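Long-range contacts in hydroxylase (Rhodococcus sp., PDB 2OR0), which probably acts as a flavin-dependent monooxygenase of the acyl-CoA dehydrogenase family, using reduced flavin and molecular oxygen to insert one oxygen atom into a substrate: residues 143-149 / 214-220; 166-170 / 180-184; 158-164 / 192-196. One frame throughout, in Å; residues are numbered along the deposited sequence.

All three contacts reach one mixed beta-sheet, on the same side of the chain's centre. Contacts 1 and 2 have centres about 12 Å apart and touch. Y146 and L148 of contact 1 lean on contact 2: Y146 CE2 is 3.8 Å from L183 CD1, and L148 CD1 is 3.6 Å from A168 CB. Contact 3 has its centre about 17 Å from that of contact 1, and they meet where V214 CG2 packs 3.6 Å from Y192 CB. Contacts 2 and 3 share strand 163-170 but do not otherwise touch; their centres are about 19 Å apart. An acetate ion, probably from the crystallisation liquor, lies about 5 Å from the side chain of P180 in contact 2.

Contact 1 of 3, residues 143-149 / 214-220; sequences DGGYVLK and VDGAFVP
Strand 145-149 and strand 217-220 run antiparallel at 146°, with Y146-V219 and L148-A217 as hydrogen-bonded pairs and G145-P220 and V147-F218 as non-hydrogen-bonded pairs. The ladder belongs to the beta domain expected in the acyl-CoA dehydrogenase family. It ends in a classic beta bulge, where G216 and A217 both face L148. V219 N gives Y146 O a short, straight bond of 2.7 Å. A217 N reaches L148 O in the carbonyl plane, on a lone pair, at 3.1 Å. V214 CG1 presses against that same oxygen at 3.1 Å, so the carbonyl is tightly packed.

Y146, L148, A217 and V219 share one face of the sheet. L148 CB meets V219 CG2 there, and strand 182-188 covers this side through V185 and L187. V147 and F218 take the other face. F218 has CG anti to the backbone N (chi1 170°), which carries its ring alongside residues 144-146. CD1 comes within 3.5 Å of Y146 O obliquely, and V147 CG2 meets the ring edge. G145 has no room for a side chain: a CB would clash with V219 O and P220 CA. At the exposed end K149 CG lies 3.3 Å from V214 O. F218 CZ approaches G144 O at 3.8 Å, while P220 N sits 3.8 Å above one face of the ring, offset toward its rim.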
loop_
_atom_site.group_PDB
_atom_site.type_symbol
_atom_site.label_atom_id
_atom_site.label_comp_id
_atom_site.label_asym_id
_atom_site.label_seq_id
_atom_site.Cartn_x
_atom_site.Cartn_y
_atom_site.Cartn_z
ATOM N N ASP A 143 6.334 -11.005 31.743
ATOM C CA ASP A 143 5.106 -10.652 32.452
ATOM C C ASP A 143 4.548 -9.276 31.998
ATOM O O ASP A 143 5.251 -8.262 32.020
ATOM C CB ASP A 143 5.307 -10.727 33.979
ATOM C CG ASP A 143 4.043 -10.360 34.743
ATOM O OD1 ASP A 143 3.140 -11.229 34.854
ATOM O OD2 ASP A 143 3.940 -9.188 35.194
ATOM N N GLY A 144 3.299 -9.263 31.529
ATOM C CA GLY A 144 2.689 -8.009 31.045
ATOM C C GLY A 144 2.765 -7.748 29.533
ATOM O O GLY A 144 2.094 -6.841 29.025
ATOM N N GLY A 145 3.565 -8.534 28.818
ATOM C CA GLY A 145 3.701 -8.375 27.365
ATOM C C GLY A 145 4.945 -9.006 26.761
ATOM O O GLY A 145 5.212 -10.192 26.941
ATOM N N TYR A 146 5.706 -8.212 26.011
ATOM C CA TYR A 146 6.888 -8.759 25.330
ATOM C C TYR A 146 8.005 -7.758 25.318
ATOM O O TYR A 146 7.757 -6.546 25.433
ATOM C CB TYR A 146 6.555 -9.122 23.880
ATOM C CG TYR A 146 5.387 -10.067 23.733
ATOM C CD1 TYR A 146 5.598 -11.428 23.556
ATOM C CD2 TYR A 146 4.070 -9.590 23.757
ATOM C CE1 TYR A 146 4.536 -12.305 23.421
ATOM C CE2 TYR A 146 2.975 -10.465 23.606
ATOM C CZ TYR A 146 3.226 -11.812 23.441
ATOM O OH TYR A 146 2.181 -12.683 23.310
ATOM N N VAL A 147 9.239 -8.249 25.136
ATOM C CA VAL A 147 10.344 -7.330 24.844
ATOM C C VAL A 147 10.828 -7.598 23.413
ATOM O O VAL A 147 11.057 -8.754 23.024
ATOM C CB VAL A 147 11.499 -7.372 25.876
ATOM C CG1 VAL A 147 12.443 -6.233 25.622
ATOM C CG2 VAL A 147 10.942 -7.219 27.322
ATOM N N LEU A 148 10.969 -6.510 22.665
ATOM C CA LEU A 148 11.165 -6.560 21.222
ATOM C C LEU A 148 12.578 -6.154 20.797
ATOM O O LEU A 148 13.088 -5.140 21.222
ATOM C CB LEU A 148 10.154 -5.638 20.523
ATOM C CG LEU A 148 10.042 -5.857 19.005
ATOM C CD1 LEU A 148 9.183 -7.065 18.693
ATOM C CD2 LEU A 148 9.462 -4.614 18.379
ATOM N N LYS A 149 13.163 -6.949 19.923
ATOM C CA LYS A 149 14.425 -6.599 19.291
ATOM C C LYS A 149 14.386 -6.970 17.801
ATOM O O LYS A 149 13.949 -8.052 17.440
ATOM C CB LYS A 149 15.578 -7.344 19.964
ATOM C CG LYS A 149 16.922 -6.904 19.448
ATOM C CD LYS A 149 18.044 -7.868 19.777
ATOM C CE LYS A 149 19.380 -7.202 19.373
ATOM N NZ LYS A 149 20.215 -8.243 18.825
ATOM N N VAL A 214 15.140 -1.771 16.713
ATOM C CA VAL A 214 14.743 -1.835 18.123
ATOM C C VAL A 214 15.777 -2.687 18.884
ATOM O O VAL A 214 16.060 -3.826 18.483
ATOM C CB VAL A 214 13.284 -2.400 18.277
ATOM C CG1 VAL A 214 12.853 -2.435 19.748
ATOM C CG2 VAL A 214 12.277 -1.547 17.486
ATOM N N ASP A 215 16.341 -2.131 19.964
ATOM C CA ASP A 215 17.361 -2.831 20.775
ATOM C C ASP A 215 16.777 -3.705 21.894
ATOM O O ASP A 215 17.361 -4.745 22.247
ATOM C CB ASP A 215 18.381 -1.841 21.376
ATOM C CG ASP A 215 19.446 -1.413 20.376
ATOM O OD1 ASP A 215 19.575 -2.078 19.331
ATOM O OD2 ASP A 215 20.143 -0.392 20.624
ATOM N N GLY A 216 15.629 -3.295 22.441
ATOM C CA GLY A 216 14.924 -4.051 23.484
ATOM C C GLY A 216 13.865 -3.161 24.120
ATOM O O GLY A 216 14.075 -2.583 25.203
ATOM N N ALA A 217 12.739 -3.027 23.413
ATOM C CA ALA A 217 11.622 -2.205 23.834
ATOM C C ALA A 217 10.542 -3.091 24.416
ATOM O O ALA A 217 10.153 -4.096 23.815
ATOM C CB ALA A 217 11.075 -1.422 22.667
ATOM N N PHE A 218 10.050 -2.710 25.590
ATOM C CA PHE A 218 8.934 -3.421 26.191
ATOM C C PHE A 218 7.640 -3.031 25.472
ATOM O O PHE A 218 7.363 -1.842 25.297
ATOM C CB PHE A 218 8.802 -3.099 27.690
ATOM C CG PHE A 218 7.528 -3.626 28.304
ATOM C CD1 PHE A 218 7.356 -4.993 28.499
ATOM C CD2 PHE A 218 6.499 -2.753 28.671
ATOM C CE1 PHE A 218 6.174 -5.495 29.067
ATOM C CE2 PHE A 218 5.320 -3.246 29.236
ATOM C CZ PHE A 218 5.155 -4.605 29.424
ATOM N N VAL A 219 6.875 -4.045 25.070
ATOM C CA VAL A 219 5.579 -3.840 24.423
ATOM C C VAL A 219 4.486 -4.553 25.248
ATOM O O VAL A 219 4.473 -5.785 25.339
ATOM C CB VAL A 219 5.572 -4.349 22.940
ATOM C CG1 VAL A 219 4.199 -4.088 22.288
ATOM C CG2 VAL A 219 6.691 -3.681 22.106
ATOM N N PRO A 220 3.591 -3.772 25.879
ATOM C CA PRO A 220 2.458 -4.340 26.640
ATOM C C PRO A 220 1.545 -5.230 25.790
ATOM O O PRO A 220 1.452 -5.020 24.567
ATOM C CB PRO A 220 1.690 -3.098 27.130
ATOM C CG PRO A 220 2.266 -1.916 26.385
ATOM C CD PRO A 220 3.633 -2.295 25.912
#

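Contact 2 of 3, residues 166-170 / 180-184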
loop_
_atom_site.group_PDB
_atom_site.type_symbol
_atom_site.label_atom_id
_atom_site.label_comp_id
_atom_site.label_asym_id
_atom_site.label_seq_id
_atom_site.Cartn_x
_atom_site.Cartn_y
_atom_site.Cartn_z
ATOM N N LEU A 166 4.582 -3.260 13.643
ATOM C CA LEU A 166 5.645 -4.130 13.121
ATOM C C LEU A 166 5.330 -5.587 13.310
ATOM O O LEU A 166 4.638 -5.940 14.263
ATOM C CB LEU A 166 6.977 -3.824 13.820
ATOM C CG LEU A 166 7.442 -2.371 13.820
ATOM C CD1 LEU A 166 8.551 -2.143 14.893
ATOM C CD2 LEU A 166 7.893 -1.951 12.385
ATOM N N GLY A 167 5.857 -6.441 12.435
ATOM C CA GLY A 167 5.727 -7.887 12.629
ATOM C C GLY A 167 6.865 -8.428 13.483
ATOM O O GLY A 167 7.981 -7.907 13.456
ATOM N N ALA A 168 6.592 -9.477 14.244
ATOM C CA ALA A 168 7.627 -10.124 15.028
ATOM C C ALA A 168 7.287 -11.580 15.237
ATOM O O ALA A 168 6.109 -11.949 15.321
ATOM C CB ALA A 168 7.793 -9.421 16.362
HETATM N N MSE A 169 8.314 -12.412 15.304
HETATM C CA MSE A 169 8.151 -13.791 15.753
HETATM C C MSE A 169 8.282 -13.833 17.275
HETATM O O MSE A 169 8.979 -13.016 17.859
HETATM C CB MSE A 169 9.190 -14.713 15.125
HETATM C CG MSE A 169 9.281 -14.645 13.605
HETATM SE SE MSE A 169 7.592 -15.095 12.697
HETATM C CE MSE A 169 7.425 -16.987 13.159
ATOM N N VAL A 170 7.616 -14.792 17.910
ATOM C CA VAL A 170 7.666 -14.918 19.364
ATOM C C VAL A 170 8.698 -15.969 19.741
ATOM O O VAL A 170 8.646 -17.092 19.250
ATOM C CB VAL A 170 6.268 -15.242 19.984
ATOM C CG1 VAL A 170 6.374 -15.538 21.498
ATOM C CG2 VAL A 170 5.294 -14.076 19.752
ATOM N N PRO A 180 1.012 -16.667 21.291
ATOM C CA PRO A 180 1.048 -16.664 19.816
ATOM C C PRO A 180 2.435 -17.024 19.251
ATOM O O PRO A 180 3.445 -16.855 19.937
ATOM C CB PRO A 180 0.728 -15.205 19.455
ATOM C CG PRO A 180 -0.021 -14.674 20.597
ATOM C CD PRO A 180 0.572 -15.355 21.813
ATOM N N SER A 181 2.463 -17.513 18.014
ATOM C CA SER A 181 3.693 -17.753 17.265
ATOM C C SER A 181 4.252 -16.465 16.570
ATOM O O SER A 181 5.473 -16.227 16.543
ATOM C CB SER A 181 3.423 -18.881 16.269
ATOM O OG SER A 181 4.296 -18.844 15.158
ATOM N N SER A 182 3.356 -15.633 16.030
ATOM C CA SER A 182 3.736 -14.369 15.383
ATOM C C SER A 182 2.831 -13.219 15.842
ATOM O O SER A 182 1.663 -13.437 16.158
ATOM C CB SER A 182 3.649 -14.518 13.858
ATOM O OG SER A 182 2.384 -15.093 13.482
ATOM N N LEU A 183 3.351 -11.997 15.844
ATOM C CA LEU A 183 2.584 -10.845 16.298
ATOM C C LEU A 183 2.651 -9.706 15.321
ATOM O O LEU A 183 3.606 -9.621 14.528
ATOM C CB LEU A 183 3.143 -10.304 17.625
ATOM C CG LEU A 183 3.261 -11.200 18.876
ATOM C CD1 LEU A 183 4.082 -10.462 19.933
ATOM C CD2 LEU A 183 1.899 -11.571 19.456
ATOM N N HIS A 184 1.641 -8.832 15.411
ATOM C CA HIS A 184 1.756 -7.430 15.061
ATOM C C HIS A 184 1.849 -6.607 16.354
ATOM O O HIS A 184 1.036 -6.783 17.279
ATOM C CB HIS A 184 0.544 -6.964 14.232
ATOM C CG HIS A 184 0.408 -7.641 12.896
ATOM N ND1 HIS A 184 -0.721 -7.515 12.106
ATOM C CD2 HIS A 184 1.249 -8.458 12.215
ATOM C CE1 HIS A 184 -0.564 -8.216 10.996
ATOM N NE2 HIS A 184 0.617 -8.803 11.039
HETATM O O HOH W 1 7.524 -18.292 16.401
#
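Strand 166-170 pairs antiparallel with strand 182-184, their directions 155° apart. A168 and L183 form the hydrogen-bonded pair: A168 N donates to L183 O at 3.0 Å, and L183 N to A168 O at 2.8 Å. G167-H184 and M169-S182 are non-hydrogen-bonded pairs. Beyond the regular ladder V170 N bonds to S181 O at 2.9 Å, coming from above the carbonyl plane, 36° out of it. Water 1 gives hydrogen bonds to S181 O and V170 O, so S181 O accepts two bonds.

These are the two strands of a beta hairpin, and the contact lies near its connecting loop. The side chains of V170 and L183 cross obliquely, with V170 CG2 3.6 Å from L183 CG. L183 CG is anti to its carbonyl carbon (chi1 -57°), which brings it against that methyl. The same methyl is 3.3 Å from P180 O, a tight fit just before strand 182-184. On the opposite face selenomethionine M169 is bent at chi2 and chi3. It folds back over the partner strand, with SE 4.2 Å from S182 CB and CE 4.0 Å from S181 O. H184 lies on this face too; its ND1 is hydrogen-bonded to E108 OE2, and its ring meets that of Y133. The backbone oxygen of G167 accepts a bond from W152 NE1.

Contact 3 of 3, residues 158-164 / 192-196; sequences TDHCQWA and YQIVE
The 3-10 turn 158-160 and the start of strand 163-170 pack against Y192 and the short strand 193-195, which borders strand 210-214 in the sheet of the beta domain. T158, Y192 and I194 carry most of the contact, with D159 and A164 beside them. No direct hydrogen bond crosses it; water 2 makes the link. This water donates to T158 O at 2.7 Å. It also bonds to T158 OG1 at 2.8 Å and to Y192 OH at 2.7 Å, and it lies at the edge of the tyrosine ring, in its plane. T158 O also accepts C161 N at 3.1 Å, and T158 OG1 is bonded to S155 OG.

In Y192, CG stands between the backbone N and the carbonyl carbon (chi1 57°), and the ring extends toward strand 163-170. A164 CB approaches CE2 obliquely at 3.6 Å, and the hydroxyl ends beside W163 C at 3.4 Å. A phenylalanine here would keep the ring but would probably leave water 2 without one of its mates and weaken the link to T158.

T158 and I194 meet tip to tip, CG2 to CG2 at 3.9 Å. I194 CD1 also comes near T158 O, and its side chain crosses that of D159. L212 touches both T158 and I194 from strand 210-214. Near the end of the contact D159 OD1 and E196 OE2 are 4.3 Å apart. K210 NZ forms salt bridges to D159 OD2 and E196 OE1, and its positive charge probably offsets the repulsion between the two carboxylates. The polar link between the segments therefore runs through water 2 and through K210, while the direct contacts are apolar or van der Waals.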
loop_
_atom_site.group_PDB
_atom_site.type_symbol
_atom_site.label_atom_id
_atom_site.label_comp_id
_atom_site.label_asym_id
_atom_site.label_seq_id
_atom_site.Cartn_x
_atom_site.Cartn_y
_atom_site.Cartn_z
ATOM N N THR A 158 8.112 6.864 7.161
ATOM C CA THR A 158 8.429 6.715 8.588
ATOM C C THR A 158 8.800 8.013 9.328
ATOM O O THR A 158 8.445 8.166 10.504
ATOM C CB THR A 158 9.475 5.582 8.825
ATOM O OG1 THR A 158 9.350 5.085 10.156
ATOM C CG2 THR A 158 10.917 6.030 8.561
ATOM N N ASP A 159 9.479 8.938 8.641
ATOM C CA ASP A 159 9.817 10.243 9.221
ATOM C C ASP A 159 8.588 11.039 9.650
ATOM O O ASP A 159 8.699 11.986 10.439
ATOM C CB ASP A 159 10.624 11.093 8.228
ATOM C CG ASP A 159 12.001 10.505 7.937
ATOM O OD1 ASP A 159 12.782 10.340 8.894
ATOM O OD2 ASP A 159 12.298 10.201 6.755
ATOM N N HIS A 160 7.422 10.669 9.111
ATOM C CA HIS A 160 6.196 11.433 9.350
ATOM C C HIS A 160 5.226 10.697 10.278
ATOM O O HIS A 160 4.087 11.138 10.503
ATOM C CB HIS A 160 5.555 11.780 8.003
ATOM C CG HIS A 160 6.410 12.664 7.150
ATOM N ND1 HIS A 160 6.599 14.003 7.426
ATOM C CD2 HIS A 160 7.140 12.400 6.036
ATOM C CE1 HIS A 160 7.403 14.526 6.513
ATOM N NE2 HIS A 160 7.741 13.577 5.658
ATOM N N CYS A 161 5.694 9.575 10.816
ATOM C CA CYS A 161 4.904 8.726 11.688
ATOM C C CYS A 161 5.421 8.800 13.130
ATOM O O CYS A 161 6.625 8.983 13.362
ATOM C CB CYS A 161 4.932 7.286 11.191
ATOM S SG CYS A 161 4.223 7.055 9.511
ATOM N N GLN A 162 4.502 8.654 14.083
ATOM C CA GLN A 162 4.823 8.742 15.510
ATOM C C GLN A 162 4.673 7.404 16.223
ATOM O O GLN A 162 4.973 7.289 17.406
ATOM C CB GLN A 162 4.002 9.857 16.183
ATOM C CG GLN A 162 4.535 11.285 15.874
ATOM C CD GLN A 162 6.030 11.467 16.235
ATOM O OE1 GLN A 162 6.460 11.183 17.372
ATOM N NE2 GLN A 162 6.821 11.950 15.268
ATOM N N TRP A 163 4.210 6.396 15.492
ATOM C CA TRP A 163 4.093 5.032 15.987
ATOM C C TRP A 163 4.468 4.084 14.835
ATOM O O TRP A 163 4.427 4.480 13.668
ATOM C CB TRP A 163 2.659 4.724 16.441
ATOM C CG TRP A 163 2.187 5.517 17.653
ATOM C CD1 TRP A 163 1.793 6.825 17.677
ATOM C CD2 TRP A 163 2.076 5.042 18.999
ATOM N NE1 TRP A 163 1.438 7.196 18.954
ATOM C CE2 TRP A 163 1.609 6.124 19.788
ATOM C CE3 TRP A 163 2.329 3.809 19.621
ATOM C CZ2 TRP A 163 1.387 6.007 21.170
ATOM C CZ3 TRP A 163 2.088 3.685 20.986
ATOM C CH2 TRP A 163 1.624 4.782 21.743
ATOM N N ALA A 164 4.798 2.839 15.164
ATOM C CA ALA A 164 5.050 1.829 14.141
ATOM C C ALA A 164 4.262 0.599 14.460
ATOM O O ALA A 164 4.113 0.252 15.627
ATOM C CB ALA A 164 6.521 1.481 14.072
ATOM N N TYR A 192 11.966 3.332 19.201
ATOM C CA TYR A 192 12.789 2.782 18.098
ATOM C C TYR A 192 13.640 3.836 17.429
ATOM O O TYR A 192 13.534 5.026 17.719
ATOM C CB TYR A 192 11.943 2.005 17.063
ATOM C CG TYR A 192 10.807 2.813 16.429
ATOM C CD1 TYR A 192 11.038 3.650 15.336
ATOM C CD2 TYR A 192 9.510 2.726 16.924
ATOM C CE1 TYR A 192 10.008 4.386 14.754
ATOM C CE2 TYR A 192 8.473 3.454 16.362
ATOM C CZ TYR A 192 8.723 4.285 15.274
ATOM O OH TYR A 192 7.686 5.010 14.709
ATOM N N GLN A 193 14.488 3.370 16.525
ATOM C CA GLN A 193 15.446 4.213 15.845
ATOM C C GLN A 193 15.227 4.069 14.336
ATOM O O GLN A 193 15.136 2.963 13.820
ATOM C CB GLN A 193 16.892 3.791 16.228
ATOM C CG GLN A 193 18.005 4.532 15.460
ATOM C CD GLN A 193 19.336 3.736 15.277
ATOM O OE1 GLN A 193 20.314 4.257 14.683
ATOM N NE2 GLN A 193 19.377 2.495 15.773
ATOM N N ILE A 194 15.161 5.209 13.667
ATOM C CA ILE A 194 15.089 5.303 12.207
ATOM C C ILE A 194 16.541 5.353 11.719
ATOM O O ILE A 194 17.292 6.251 12.106
ATOM C CB ILE A 194 14.320 6.587 11.758
ATOM C CG1 ILE A 194 12.837 6.530 12.183
ATOM C CG2 ILE A 194 14.407 6.790 10.239
ATOM C CD1 ILE A 194 12.050 7.864 12.000
ATOM N N VAL A 195 16.948 4.385 10.907
ATOM C CA VAL A 195 18.333 4.352 10.406
ATOM C C VAL A 195 18.482 5.210 9.144
ATOM O O VAL A 195 17.864 4.920 8.115
ATOM C CB VAL A 195 18.819 2.911 10.199
ATOM C CG1 VAL A 195 20.339 2.854 9.935
ATOM C CG2 VAL A 195 18.487 2.075 11.405
ATOM N N GLU A 196 19.294 6.270 9.227
ATOM C CA GLU A 196 19.545 7.151 8.074
ATOM C C GLU A 196 20.350 6.453 6.975
ATOM O O GLU A 196 21.065 5.484 7.237
ATOM C CB GLU A 196 20.266 8.455 8.506
ATOM C CG GLU A 196 19.393 9.477 9.260
ATOM C CD GLU A 196 18.043 9.780 8.555
ATOM O OE1 GLU A 196 18.039 10.117 7.337
ATOM O OE2 GLU A 196 16.989 9.678 9.225
HETATM O O HOH W 2 8.463 6.404 12.496
#